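Local structure of cytochrome P450 (Bacillus megaterium, 5L92) at residues 29-32 / 33-37; 42-45 / 46-50; 132-136 / 137-141; 259-262 / 263-266. The protein binds heme and the steroid corticosterone, and probably works as a monooxygenase that hydroxylates steroids with molecular oxygen. All coordinates share one frame; numbering follows the deposited sequence.

Contact 1: residues 29-32 / 33-37; sequences YEEM and RNTAP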
loop_
_atom_site.group_PDB
_atom_site.type_symbol
_atom_site.label_atom_id
_atom_site.label_comp_id
_atom_site.label_asym_id
_atom_site.label_seq_id
_atom_site.Cartn_x
_atom_site.Cartn_y
_atom_site.Cartn_z
ATOM N N TYR A 29 -10.699 -10.568 -13.493
ATOM C CA TYR A 29 -10.880 -11.246 -12.210
ATOM C C TYR A 29 -12.176 -12.058 -12.194
ATOM O O TYR A 29 -12.203 -13.205 -11.731
ATOM C CB TYR A 29 -10.922 -10.235 -11.046
ATOM C CG TYR A 29 -9.694 -9.386 -10.738
ATOM C CD1 TYR A 29 -8.418 -9.741 -11.164
ATOM C CD2 TYR A 29 -9.831 -8.231 -9.973
ATOM C CE1 TYR A 29 -7.319 -8.936 -10.868
ATOM C CE2 TYR A 29 -8.764 -7.437 -9.683
ATOM C CZ TYR A 29 -7.499 -7.799 -10.109
ATOM O OH TYR A 29 -6.430 -7.008 -9.799
ATOM N N GLU A 30 -13.274 -11.444 -12.620
ATOM C CA GLU A 30 -14.572 -12.115 -12.583
ATOM C C GLU A 30 -14.575 -13.358 -13.466
ATOM O O GLU A 30 -14.997 -14.438 -13.033
ATOM C CB GLU A 30 -15.664 -11.150 -13.017
ATOM C CG GLU A 30 -17.069 -11.757 -13.111
ATOM C CD GLU A 30 -18.082 -10.716 -13.507
ATOM O OE1 GLU A 30 -17.950 -10.156 -14.618
ATOM O OE2 GLU A 30 -18.983 -10.428 -12.697
ATOM N N GLU A 31 -14.123 -13.216 -14.713
ATOM C CA GLU A 31 -13.965 -14.362 -15.601
ATOM C C GLU A 31 -13.261 -15.514 -14.892
ATOM O O GLU A 31 -13.750 -16.650 -14.895
ATOM C CB GLU A 31 -13.179 -13.957 -16.862
ATOM C CG GLU A 31 -13.068 -15.055 -17.945
ATOM C CD GLU A 31 -14.430 -15.490 -18.490
ATOM O OE1 GLU A 31 -15.356 -14.648 -18.557
ATOM O OE2 GLU A 31 -14.578 -16.682 -18.838
ATOM N N MET A 32 -12.098 -15.239 -14.286
ATOM C CA MET A 32 -11.299 -16.303 -13.667
ATOM C C MET A 32 -11.987 -16.873 -12.432
ATOM O O MET A 32 -11.998 -18.090 -12.230
ATOM C CB MET A 32 -9.909 -15.767 -13.289
ATOM C CG MET A 32 -9.043 -15.340 -14.452
ATOM S SD MET A 32 -8.893 -16.583 -15.744
ATOM C CE MET A 32 -9.424 -15.711 -17.228
ATOM N N ARG A 33 -12.538 -16.001 -11.574
ATOM C CA ARG A 33 -13.270 -16.455 -10.393
ATOM C C ARG A 33 -14.344 -17.471 -10.768
ATOM O O ARG A 33 -14.526 -18.481 -10.082
ATOM C CB ARG A 33 -13.923 -15.270 -9.665
ATOM C CG ARG A 33 -13.153 -14.765 -8.478
ATOM C CD ARG A 33 -13.962 -13.863 -7.539
ATOM N NE ARG A 33 -15.007 -13.083 -8.191
ATOM C CZ ARG A 33 -14.823 -11.955 -8.870
ATOM N NH1 ARG A 33 -13.612 -11.437 -9.014
ATOM N NH2 ARG A 33 -15.863 -11.350 -9.419
ATOM N N ASN A 34 -15.040 -17.240 -11.868
ATOM C CA ASN A 34 -16.203 -18.051 -12.228
ATOM C C ASN A 34 -15.857 -19.277 -13.063
ATOM O O ASN A 34 -16.763 -20.049 -13.396
ATOM C CB ASN A 34 -17.225 -17.190 -12.958
ATOM C CG ASN A 34 -18.050 -16.392 -12.002
ATOM O OD1 ASN A 34 -18.482 -16.906 -10.972
ATOM N ND2 ASN A 34 -18.241 -15.117 -12.298
ATOM N N THR A 35 -14.575 -19.514 -13.337
ATOM C CA THR A 35 -14.174 -20.663 -14.133
ATOM C C THR A 35 -13.140 -21.504 -13.384
ATOM O O THR A 35 -13.402 -22.661 -13.037
ATOM C CB THR A 35 -13.656 -20.210 -15.507
ATOM O OG1 THR A 35 -12.484 -19.402 -15.386
ATOM C CG2 THR A 35 -14.705 -19.404 -16.212
ATOM N N ALA A 36 -11.978 -20.920 -13.103
ATOM C CA ALA A 36 -10.881 -21.631 -12.450
ATOM C C ALA A 36 -10.152 -20.634 -11.548
ATOM O O ALA A 36 -9.163 -20.010 -11.952
ATOM C CB ALA A 36 -9.924 -22.242 -13.478
ATOM N N PRO A 37 -10.618 -20.464 -10.308
ATOM C CA PRO A 37 -10.042 -19.433 -9.444
ATOM C C PRO A 37 -8.613 -19.724 -8.986
ATOM O O PRO A 37 -7.968 -18.823 -8.452
ATOM C CB PRO A 37 -11.009 -19.405 -8.257
ATOM C CG PRO A 37 -11.550 -20.810 -8.213
ATOM C CD PRO A 37 -11.755 -21.142 -9.656
#
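The C-terminal turn of helix 26-33, just ahead of strand 38-41, is where the carbonyls of Tyr29 through Met32 meet the residues that leave the helix. Arg33 N donates to Tyr29 O at 2.8 Å, and Asn34 N reaches Glu30 O at 3.0 Å, so the helical pattern holds this far. Then the chain curls round Met32 O, which takes two backbone donors: Ala36 N at 3.0 Å, lying in the carbonyl plane, and Thr35 N at 3.1 Å, coming from above it. Thr35 adds its hydroxyl, OG1 giving its proton to Glu31 O at 3.1 Å; a chi1 of 63° tucks OG1 between the backbone N and the carbonyl carbon, turned back toward the helix. The Arg33 chain bends at chi3 (-31°) and lays one guanidinium face over Glu30 CA and Tyr29 O. NH1 comes to 3.6 Å from Tyr29 CB, with NH2 equally near to Glu30 CB. The carboxylate of Glu30 does not close on it: OE2 stays 4.6 Å from Arg33 NH2, the two planes 50° apart. Instead NH1 hydrogen-bonds to Ser319, while Tyr29 OH turns to Gln290. With an alanine at Arg33, Ser319 would probably lose this partner and the backbone of Tyr29 and Glu30 its flat cover. The chemistry is that of a helix end whose carbonyls are mostly claimed by following amides and one hydroxyl; a cation laid over Tyr29 O probably suits the partial negative charge at this end of the helix.

Contact 2: residues 42-45 / 46-50; sequences EERQ and VWDVF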
loop_
_atom_site.group_PDB
_atom_site.type_symbol
_atom_site.label_atom_id
_atom_site.label_comp_id
_atom_site.label_asym_id
_atom_site.label_seq_id
_atom_site.Cartn_x
_atom_site.Cartn_y
_atom_site.Cartn_z
ATOM N N GLU A 42 1.281 -19.999 -17.371
ATOM C CA GLU A 42 2.542 -20.414 -17.980
ATOM C C GLU A 42 3.461 -19.228 -18.199
ATOM O O GLU A 42 4.630 -19.250 -17.804
ATOM C CB GLU A 42 2.270 -21.144 -19.310
ATOM C CG GLU A 42 1.775 -22.572 -19.129
ATOM C CD GLU A 42 0.267 -22.697 -18.975
ATOM O OE1 GLU A 42 -0.478 -21.676 -19.118
ATOM O OE2 GLU A 42 -0.160 -23.851 -18.732
ATOM N N GLU A 43 2.950 -18.186 -18.851
ATOM C CA GLU A 43 3.736 -16.978 -19.113
ATOM C C GLU A 43 4.365 -16.426 -17.837
ATOM O O GLU A 43 5.591 -16.355 -17.719
ATOM C CB GLU A 43 2.838 -15.929 -19.789
ATOM C CG GLU A 43 3.560 -14.682 -20.274
ATOM C CD GLU A 43 4.640 -15.005 -21.277
ATOM O OE1 GLU A 43 4.326 -15.648 -22.312
ATOM O OE2 GLU A 43 5.798 -14.639 -21.018
ATOM N N ARG A 44 3.539 -16.046 -16.851
ATOM C CA ARG A 44 4.084 -15.418 -15.650
ATOM C C ARG A 44 4.639 -16.417 -14.648
ATOM O O ARG A 44 5.258 -15.994 -13.662
ATOM C CB ARG A 44 3.019 -14.542 -14.981
ATOM C CG ARG A 44 2.788 -13.226 -15.686
ATOM C CD ARG A 44 1.624 -12.451 -15.051
ATOM N NE ARG A 44 0.375 -13.219 -15.206
ATOM C CZ ARG A 44 -0.340 -13.721 -14.199
ATOM N NH1 ARG A 44 -0.010 -13.494 -12.920
ATOM N NH2 ARG A 44 -1.434 -14.406 -14.475
ATOM N N GLN A 45 4.469 -17.726 -14.862
ATOM C CA GLN A 45 5.148 -18.708 -13.998
ATOM C C GLN A 45 4.673 -18.601 -12.536
ATOM O O GLN A 45 5.465 -18.621 -11.595
ATOM C CB GLN A 45 6.672 -18.525 -14.095
ATOM C CG GLN A 45 7.247 -18.753 -15.466
ATOM C CD GLN A 45 7.441 -20.229 -15.757
ATOM O OE1 GLN A 45 8.286 -20.861 -15.158
ATOM N NE2 GLN A 45 6.618 -20.790 -16.652
ATOM N N VAL A 46 3.361 -18.474 -12.344
ATOM C CA VAL A 46 2.779 -18.359 -11.011
ATOM C C VAL A 46 1.431 -19.072 -10.990
ATOM O O VAL A 46 0.771 -19.236 -12.020
ATOM C CB VAL A 46 2.595 -16.872 -10.553
ATOM C CG1 VAL A 46 3.923 -16.132 -10.460
ATOM C CG2 VAL A 46 1.640 -16.124 -11.468
ATOM N N TRP A 47 1.019 -19.476 -9.796
ATOM C CA TRP A 47 -0.362 -19.839 -9.512
ATOM C C TRP A 47 -1.124 -18.589 -9.093
ATOM O O TRP A 47 -0.859 -18.043 -8.027
ATOM C CB TRP A 47 -0.462 -20.850 -8.373
ATOM C CG TRP A 47 0.047 -22.158 -8.656
ATOM C CD1 TRP A 47 1.290 -22.614 -8.402
ATOM C CD2 TRP A 47 -0.669 -23.232 -9.248
ATOM N NE1 TRP A 47 1.397 -23.918 -8.766
ATOM C CE2 TRP A 47 0.210 -24.322 -9.313
ATOM C CE3 TRP A 47 -1.975 -23.385 -9.718
ATOM C CZ2 TRP A 47 -0.162 -25.555 -9.838
ATOM C CZ3 TRP A 47 -2.351 -24.618 -10.246
ATOM C CH2 TRP A 47 -1.440 -25.690 -10.297
ATOM N N ASP A 48 -2.063 -18.162 -9.921
ATOM C CA ASP A 48 -3.018 -17.127 -9.562
ATOM C C ASP A 48 -4.134 -17.700 -8.688
ATOM O O ASP A 48 -4.590 -18.827 -8.901
ATOM C CB ASP A 48 -3.612 -16.527 -10.826
ATOM C CG ASP A 48 -2.612 -15.726 -11.609
ATOM O OD1 ASP A 48 -1.771 -15.026 -11.015
ATOM O OD2 ASP A 48 -2.682 -15.786 -12.843
ATOM N N VAL A 49 -4.546 -16.928 -7.679
ATOM C CA VAL A 49 -5.640 -17.300 -6.768
ATOM C C VAL A 49 -6.638 -16.136 -6.714
ATOM O O VAL A 49 -6.317 -15.051 -6.202
ATOM C CB VAL A 49 -5.104 -17.643 -5.380
ATOM C CG1 VAL A 49 -6.223 -17.952 -4.410
ATOM C CG2 VAL A 49 -4.130 -18.832 -5.484
ATOM N N PHE A 50 -7.855 -16.371 -7.202
ATOM C CA PHE A 50 -8.797 -15.286 -7.443
ATOM C C PHE A 50 -10.007 -15.268 -6.521
ATOM O O PHE A 50 -10.684 -14.243 -6.453
ATOM C CB PHE A 50 -9.310 -15.341 -8.886
ATOM C CG PHE A 50 -8.260 -15.061 -9.934
ATOM C CD1 PHE A 50 -7.886 -13.770 -10.242
ATOM C CD2 PHE A 50 -7.679 -16.093 -10.647
ATOM C CE1 PHE A 50 -6.906 -13.511 -11.226
ATOM C CE2 PHE A 50 -6.727 -15.839 -11.630
ATOM C CZ PHE A 50 -6.337 -14.544 -11.911
#
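Arg44 reaches from the turn between strands 38-41 and 46-49 to Asp48, two-pronged and nearly flat. NH1 donates to OD1 of Asp48 at 3.0 Å, on the syn lone pair, and NH2 meets OD2 of Asp48 at 2.5 Å, a very short approach. Guanidinium and carboxylate planes are only 6° apart, so the salt bridge joins edge to edge. This is the tight side: Val46 CG2 sits 3.4 Å from Arg44 NH1, oblique to the guanidinium, and Val46 itself packs on His312 and Val314 of the next strand. Asp48 OD1 has a second donor, the indole NH of Trp316, and the Arg44 side chain also touches Trp28 of helix 26-33.

The other side of the turn is looser and faces solvent. There Gln45, bent at chi2 (-81°), folds its amide back so that NE2 donates to Glu42 O at 2.8 Å, almost straight and in both the amide and carbonyl planes. Gln45 has a left-handed backbone (phi 63°) and, with Val46, faces Asp41, forming a G1 beta bulge that closes the hairpin.

Both oxygens of the buried carboxylate are thus engaged by Arg44, and one also by Trp316. The paired charges probably keep Asp48 ionised, and the bidentate grip restrains the guanidinium from turning about its own axis.

Contact 3: residues 132-136 / 137-141; sequences IDIVE and HLSYP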
loop_
_atom_site.group_PDB
_atom_site.type_symbol
_atom_site.label_atom_id
_atom_site.label_comp_id
_atom_site.label_asym_id
_atom_site.label_seq_id
_atom_site.Cartn_x
_atom_site.Cartn_y
_atom_site.Cartn_z
ATOM N N ILE A 132 -6.394 21.621 -9.113
ATOM C CA ILE A 132 -5.274 21.042 -8.379
ATOM C C ILE A 132 -5.122 19.557 -8.697
ATOM O O ILE A 132 -6.080 18.863 -9.037
ATOM C CB ILE A 132 -5.420 21.226 -6.858
ATOM C CG1 ILE A 132 -6.730 20.620 -6.377
ATOM C CG2 ILE A 132 -5.364 22.718 -6.491
ATOM C CD1 ILE A 132 -6.900 20.652 -4.881
ATOM N N ASP A 133 -3.902 19.070 -8.541
ATOM C CA ASP A 133 -3.589 17.648 -8.662
ATOM C C ASP A 133 -3.672 17.024 -7.270
ATOM O O ASP A 133 -2.766 17.186 -6.450
ATOM C CB ASP A 133 -2.218 17.482 -9.302
ATOM C CG ASP A 133 -1.829 16.015 -9.528
ATOM O OD1 ASP A 133 -2.574 15.110 -9.140
ATOM O OD2 ASP A 133 -0.762 15.777 -10.091
ATOM N N ILE A 134 -4.766 16.315 -6.991
ATOM C CA ILE A 134 -4.961 15.667 -5.690
ATOM C C ILE A 134 -3.694 14.915 -5.280
ATOM O O ILE A 134 -3.338 14.861 -4.091
ATOM C CB ILE A 134 -6.163 14.709 -5.711
ATOM C CG1 ILE A 134 -7.478 15.451 -5.973
ATOM C CG2 ILE A 134 -6.281 13.964 -4.409
ATOM C CD1 ILE A 134 -7.686 16.659 -5.124
ATOM N N VAL A 135 -3.014 14.316 -6.257
ATOM C CA VAL A 135 -1.878 13.449 -5.955
ATOM C C VAL A 135 -0.678 14.295 -5.549
ATOM O O VAL A 135 -0.220 14.247 -4.404
ATOM C CB VAL A 135 -1.556 12.524 -7.155
ATOM C CG1 VAL A 135 -0.242 11.805 -6.935
ATOM C CG2 VAL A 135 -2.675 11.481 -7.390
ATOM N N GLU A 136 -0.203 15.140 -6.460
ATOM C CA GLU A 136 1.002 15.909 -6.186
ATOM C C GLU A 136 0.818 16.840 -4.982
ATOM O O GLU A 136 1.733 16.978 -4.160
ATOM C CB GLU A 136 1.412 16.701 -7.426
ATOM C CG GLU A 136 2.723 17.515 -7.254
ATOM C CD GLU A 136 2.967 18.543 -8.363
ATOM O OE1 GLU A 136 2.662 18.255 -9.535
ATOM O OE2 GLU A 136 3.468 19.650 -8.056
ATOM N N HIS A 137 -0.357 17.462 -4.831
ATOM C CA HIS A 137 -0.474 18.508 -3.810
ATOM C C HIS A 137 -1.014 18.019 -2.472
ATOM O O HIS A 137 -0.875 18.741 -1.480
ATOM C CB HIS A 137 -1.336 19.655 -4.327
ATOM C CG HIS A 137 -0.746 20.349 -5.516
ATOM N ND1 HIS A 137 0.533 20.854 -5.512
ATOM C CD2 HIS A 137 -1.267 20.660 -6.727
ATOM C CE1 HIS A 137 0.790 21.419 -6.677
ATOM N NE2 HIS A 137 -0.288 21.321 -7.432
ATOM N N LEU A 138 -1.582 16.814 -2.386
ATOM C CA LEU A 138 -2.316 16.441 -1.178
ATOM C C LEU A 138 -2.096 14.984 -0.792
ATOM O O LEU A 138 -1.516 14.704 0.251
ATOM C CB LEU A 138 -3.810 16.722 -1.365
ATOM C CG LEU A 138 -4.194 18.206 -1.542
ATOM C CD1 LEU A 138 -5.605 18.383 -1.999
ATOM C CD2 LEU A 138 -3.956 18.997 -0.228
ATOM N N SER A 139 -2.532 14.038 -1.622
ATOM C CA SER A 139 -2.475 12.648 -1.178
ATOM C C SER A 139 -1.041 12.120 -1.107
ATOM O O SER A 139 -0.778 11.205 -0.329
ATOM C CB SER A 139 -3.303 11.747 -2.093
ATOM O OG SER A 139 -2.682 11.641 -3.340
ATOM N N TYR A 140 -0.109 12.633 -1.928
ATOM C CA TYR A 140 1.276 12.151 -1.831
ATOM C C TYR A 140 1.996 12.847 -0.656
ATOM O O TYR A 140 2.503 12.170 0.243
ATOM C CB TYR A 140 2.067 12.339 -3.152
ATOM C CG TYR A 140 3.547 12.215 -2.874
ATOM C CD1 TYR A 140 4.084 10.985 -2.503
ATOM C CD2 TYR A 140 4.380 13.324 -2.838
ATOM C CE1 TYR A 140 5.403 10.843 -2.152
ATOM C CE2 TYR A 140 5.747 13.186 -2.471
ATOM C CZ TYR A 140 6.238 11.935 -2.126
ATOM O OH TYR A 140 7.577 11.749 -1.753
ATOM N N PRO A 141 2.022 14.180 -0.585
ATOM C CA PRO A 141 2.818 14.835 0.490
ATOM C C PRO A 141 2.389 14.477 1.902
ATOM O O PRO A 141 3.253 14.251 2.763
ATOM C CB PRO A 141 2.611 16.327 0.226
ATOM C CG PRO A 141 2.122 16.435 -1.153
ATOM C CD PRO A 141 1.426 15.152 -1.502
#
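His137 folds back across the first turn of helix 134-139, its ring beside the start of that turn at Asp133. Beginning at its root, CB lies 3.6 Å from Asp133 O, the same carbonyl that accepts His137 N at 2.9 Å. With chi1 at -63°, CG stands beside the backbone N and the ring is carried over toward strand 131-133. CD2 is turned edge-on to Asp133 N at 3.6 Å, close also to Ile132 CB. On the far side CE1 comes to 3.5 Å from Glu136 OE2; the two ring nitrogens, ND1 and NE2, lie farther from that oxygen, ND1 at 4.1 Å. Glu136 runs alongside, its CG over one ring face.

Asp133 caps the helix, OD1 accepting from Val135 N and also from Leu398 N. Further on the turns widen to pi-type: Ser139 N donates to Ile134 O at 2.7 Å and Tyr140 N to Val135 O at 3.0 Å. Leu138 CD1 meets Ile132 CD1 at 3.9 Å, facing helix 112-125, whereas Ser139 OG bonds to Ser252.

An alanine in place of His137 would probably open a gap beside Ile132 and Val126 and leave the Glu136 carboxylate without its flat neighbour. The nearby carboxylate could favour a protonated imidazole, though it approaches the ring obliquely, so any attraction would probably be a loose electrostatic one rather than a directed bond.

Contact 4: residues 259-262 / 263-266; sequences MEDK and ASFE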
loop_
_atom_site.group_PDB
_atom_site.type_symbol
_atom_site.label_atom_id
_atom_site.label_comp_id
_atom_site.label_asym_id
_atom_site.label_seq_id
_atom_site.Cartn_x
_atom_site.Cartn_y
_atom_site.Cartn_z
ATOM N N MET A 259 -15.959 10.797 -7.638
ATOM C CA MET A 259 -16.178 11.498 -8.890
ATOM C C MET A 259 -16.810 10.597 -9.943
ATOM O O MET A 259 -17.610 11.064 -10.764
ATOM C CB MET A 259 -14.863 12.068 -9.403
ATOM C CG MET A 259 -14.244 13.165 -8.474
ATOM S SD MET A 259 -15.208 14.669 -8.287
ATOM C CE MET A 259 -16.112 14.266 -6.805
ATOM N N GLU A 260 -16.431 9.320 -9.959
ATOM C CA GLU A 260 -17.055 8.377 -10.871
ATOM C C GLU A 260 -18.544 8.249 -10.583
ATOM O O GLU A 260 -19.347 8.221 -11.511
ATOM C CB GLU A 260 -16.372 7.009 -10.754
ATOM C CG GLU A 260 -16.711 6.052 -11.857
ATOM C CD GLU A 260 -15.725 4.869 -11.901
ATOM O OE1 GLU A 260 -15.283 4.380 -10.822
ATOM O OE2 GLU A 260 -15.364 4.469 -13.020
ATOM N N ASP A 261 -18.928 8.137 -9.304
ATOM C CA ASP A 261 -20.341 7.961 -8.903
ATOM C C ASP A 261 -20.799 9.138 -8.043
ATOM O O ASP A 261 -20.728 9.106 -6.803
ATOM C CB ASP A 261 -20.587 6.660 -8.142
ATOM C CG ASP A 261 -22.029 6.549 -7.667
ATOM O OD1 ASP A 261 -22.877 7.271 -8.222
ATOM O OD2 ASP A 261 -22.316 5.729 -6.770
ATOM N N LYS A 262 -21.332 10.155 -8.710
ATOM C CA LYS A 262 -21.762 11.351 -8.001
ATOM C C LYS A 262 -22.903 11.087 -7.034
ATOM O O LYS A 262 -23.036 11.831 -6.053
ATOM C CB LYS A 262 -22.144 12.437 -9.006
ATOM C CG LYS A 262 -20.967 12.879 -9.841
ATOM C CD LYS A 262 -19.862 13.419 -8.962
ATOM C CE LYS A 262 -19.042 14.461 -9.708
ATOM N NZ LYS A 262 -18.648 13.949 -11.075
ATOM N N ALA A 263 -23.709 10.043 -7.240
ATOM C CA ALA A 263 -24.736 9.760 -6.235
ATOM C C ALA A 263 -24.102 9.386 -4.897
ATOM O O ALA A 263 -24.619 9.766 -3.846
ATOM C CB ALA A 263 -25.697 8.657 -6.689
ATOM N N SER A 264 -22.991 8.627 -4.912
ATOM C CA SER A 264 -22.273 8.341 -3.665
ATOM C C SER A 264 -21.733 9.618 -3.039
ATOM O O SER A 264 -21.861 9.832 -1.835
ATOM C CB SER A 264 -21.119 7.354 -3.910
ATOM O OG SER A 264 -21.595 6.049 -4.197
ATOM N N PHE A 265 -21.118 10.470 -3.851
ATOM C CA PHE A 265 -20.593 11.735 -3.373
ATOM C C PHE A 265 -21.698 12.612 -2.774
ATOM O O PHE A 265 -21.521 13.201 -1.703
ATOM C CB PHE A 265 -19.878 12.426 -4.534
ATOM C CG PHE A 265 -19.155 13.696 -4.158
ATOM C CD1 PHE A 265 -18.355 13.753 -3.060
ATOM C CD2 PHE A 265 -19.250 14.819 -4.948
ATOM C CE1 PHE A 265 -17.674 14.913 -2.737
ATOM C CE2 PHE A 265 -18.554 15.970 -4.627
ATOM C CZ PHE A 265 -17.780 16.014 -3.517
ATOM N N GLU A 266 -22.863 12.701 -3.435
ATOM C CA GLU A 266 -23.915 13.550 -2.874
ATOM C C GLU A 266 -24.397 12.992 -1.550
ATOM O O GLU A 266 -24.745 13.744 -0.642
ATOM C CB GLU A 266 -25.108 13.702 -3.838
ATOM C CG GLU A 266 -24.797 14.435 -5.118
ATOM C CD GLU A 266 -24.029 15.716 -4.895
ATOM O OE1 GLU A 266 -24.575 16.633 -4.262
ATOM O OE2 GLU A 266 -22.870 15.814 -5.349
#
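Met259 and Phe265 face each other across the short link between helices 247-260 and 262-270, the thioether end of one lying on the aromatic face of the other. CE of Met259 stands 3.8 Å from the Phe265 ring centroid and 19° off the ring normal, a CH-pi contact displaced toward the CD2-CE2 side. Bends at chi2 and chi3 swing the methyl forward, while the ring rises from the following helix with CG opposite its backbone N (chi1 -174°). Lys262 comes at the same ring obliquely, CD lying 4.3 Å from Phe265 CD2, and its bent chain then curls back so that NZ donates to Met259 O at 3.1 Å, on a carbonyl lone pair. That ammonium also forms a salt bridge with Asp377.

On another side of the link, Asp261 is the N-cap of the second helix. Its OD1 takes Ala263 N at 3.1 Å, a weak bond, and its OD2 receives the hydroxyl of Ser264 at 2.7 Å from OG, approaching from above the carboxylate plane. Behind them the helix begins: Phe265 N bonds to Asp261 O at 3.3 Å, and Glu266 N to Lys262 O at 2.8 Å.

In the P450 fold this is where the long central helix gives way to the next one. Met259 and Phe265 both pack on Met376, just before strand 377-378; Met259 and Lys262 reach Trp378 on that strand, and Ser264 rests against Phe333 and Ile335.

Contacts 1 and 2 are neighbours, their centres 13 Å apart: Pro37 O and Phe50 N, 2.8 Å apart, probably share a hydrogen bond, and Met32 CB packs 3.5 Å from Phe50 CD2. Contacts 3 and 4 do not touch, their nearest atoms being about 8 Å apart, but helix 247-260 joins them: contact 3 packs on it and contact 4 holds its end. Contact 3 begins on strand 131-133 of a three-stranded sheet, and contact 4 packs against that sheet's other outer strand, 377-378. Contacts 2 and 3 lie on opposite sides of the chain's centre. The side chains of Val46 and Ser139 are each about 11 Å from a ligand, corticosterone and heme respectively.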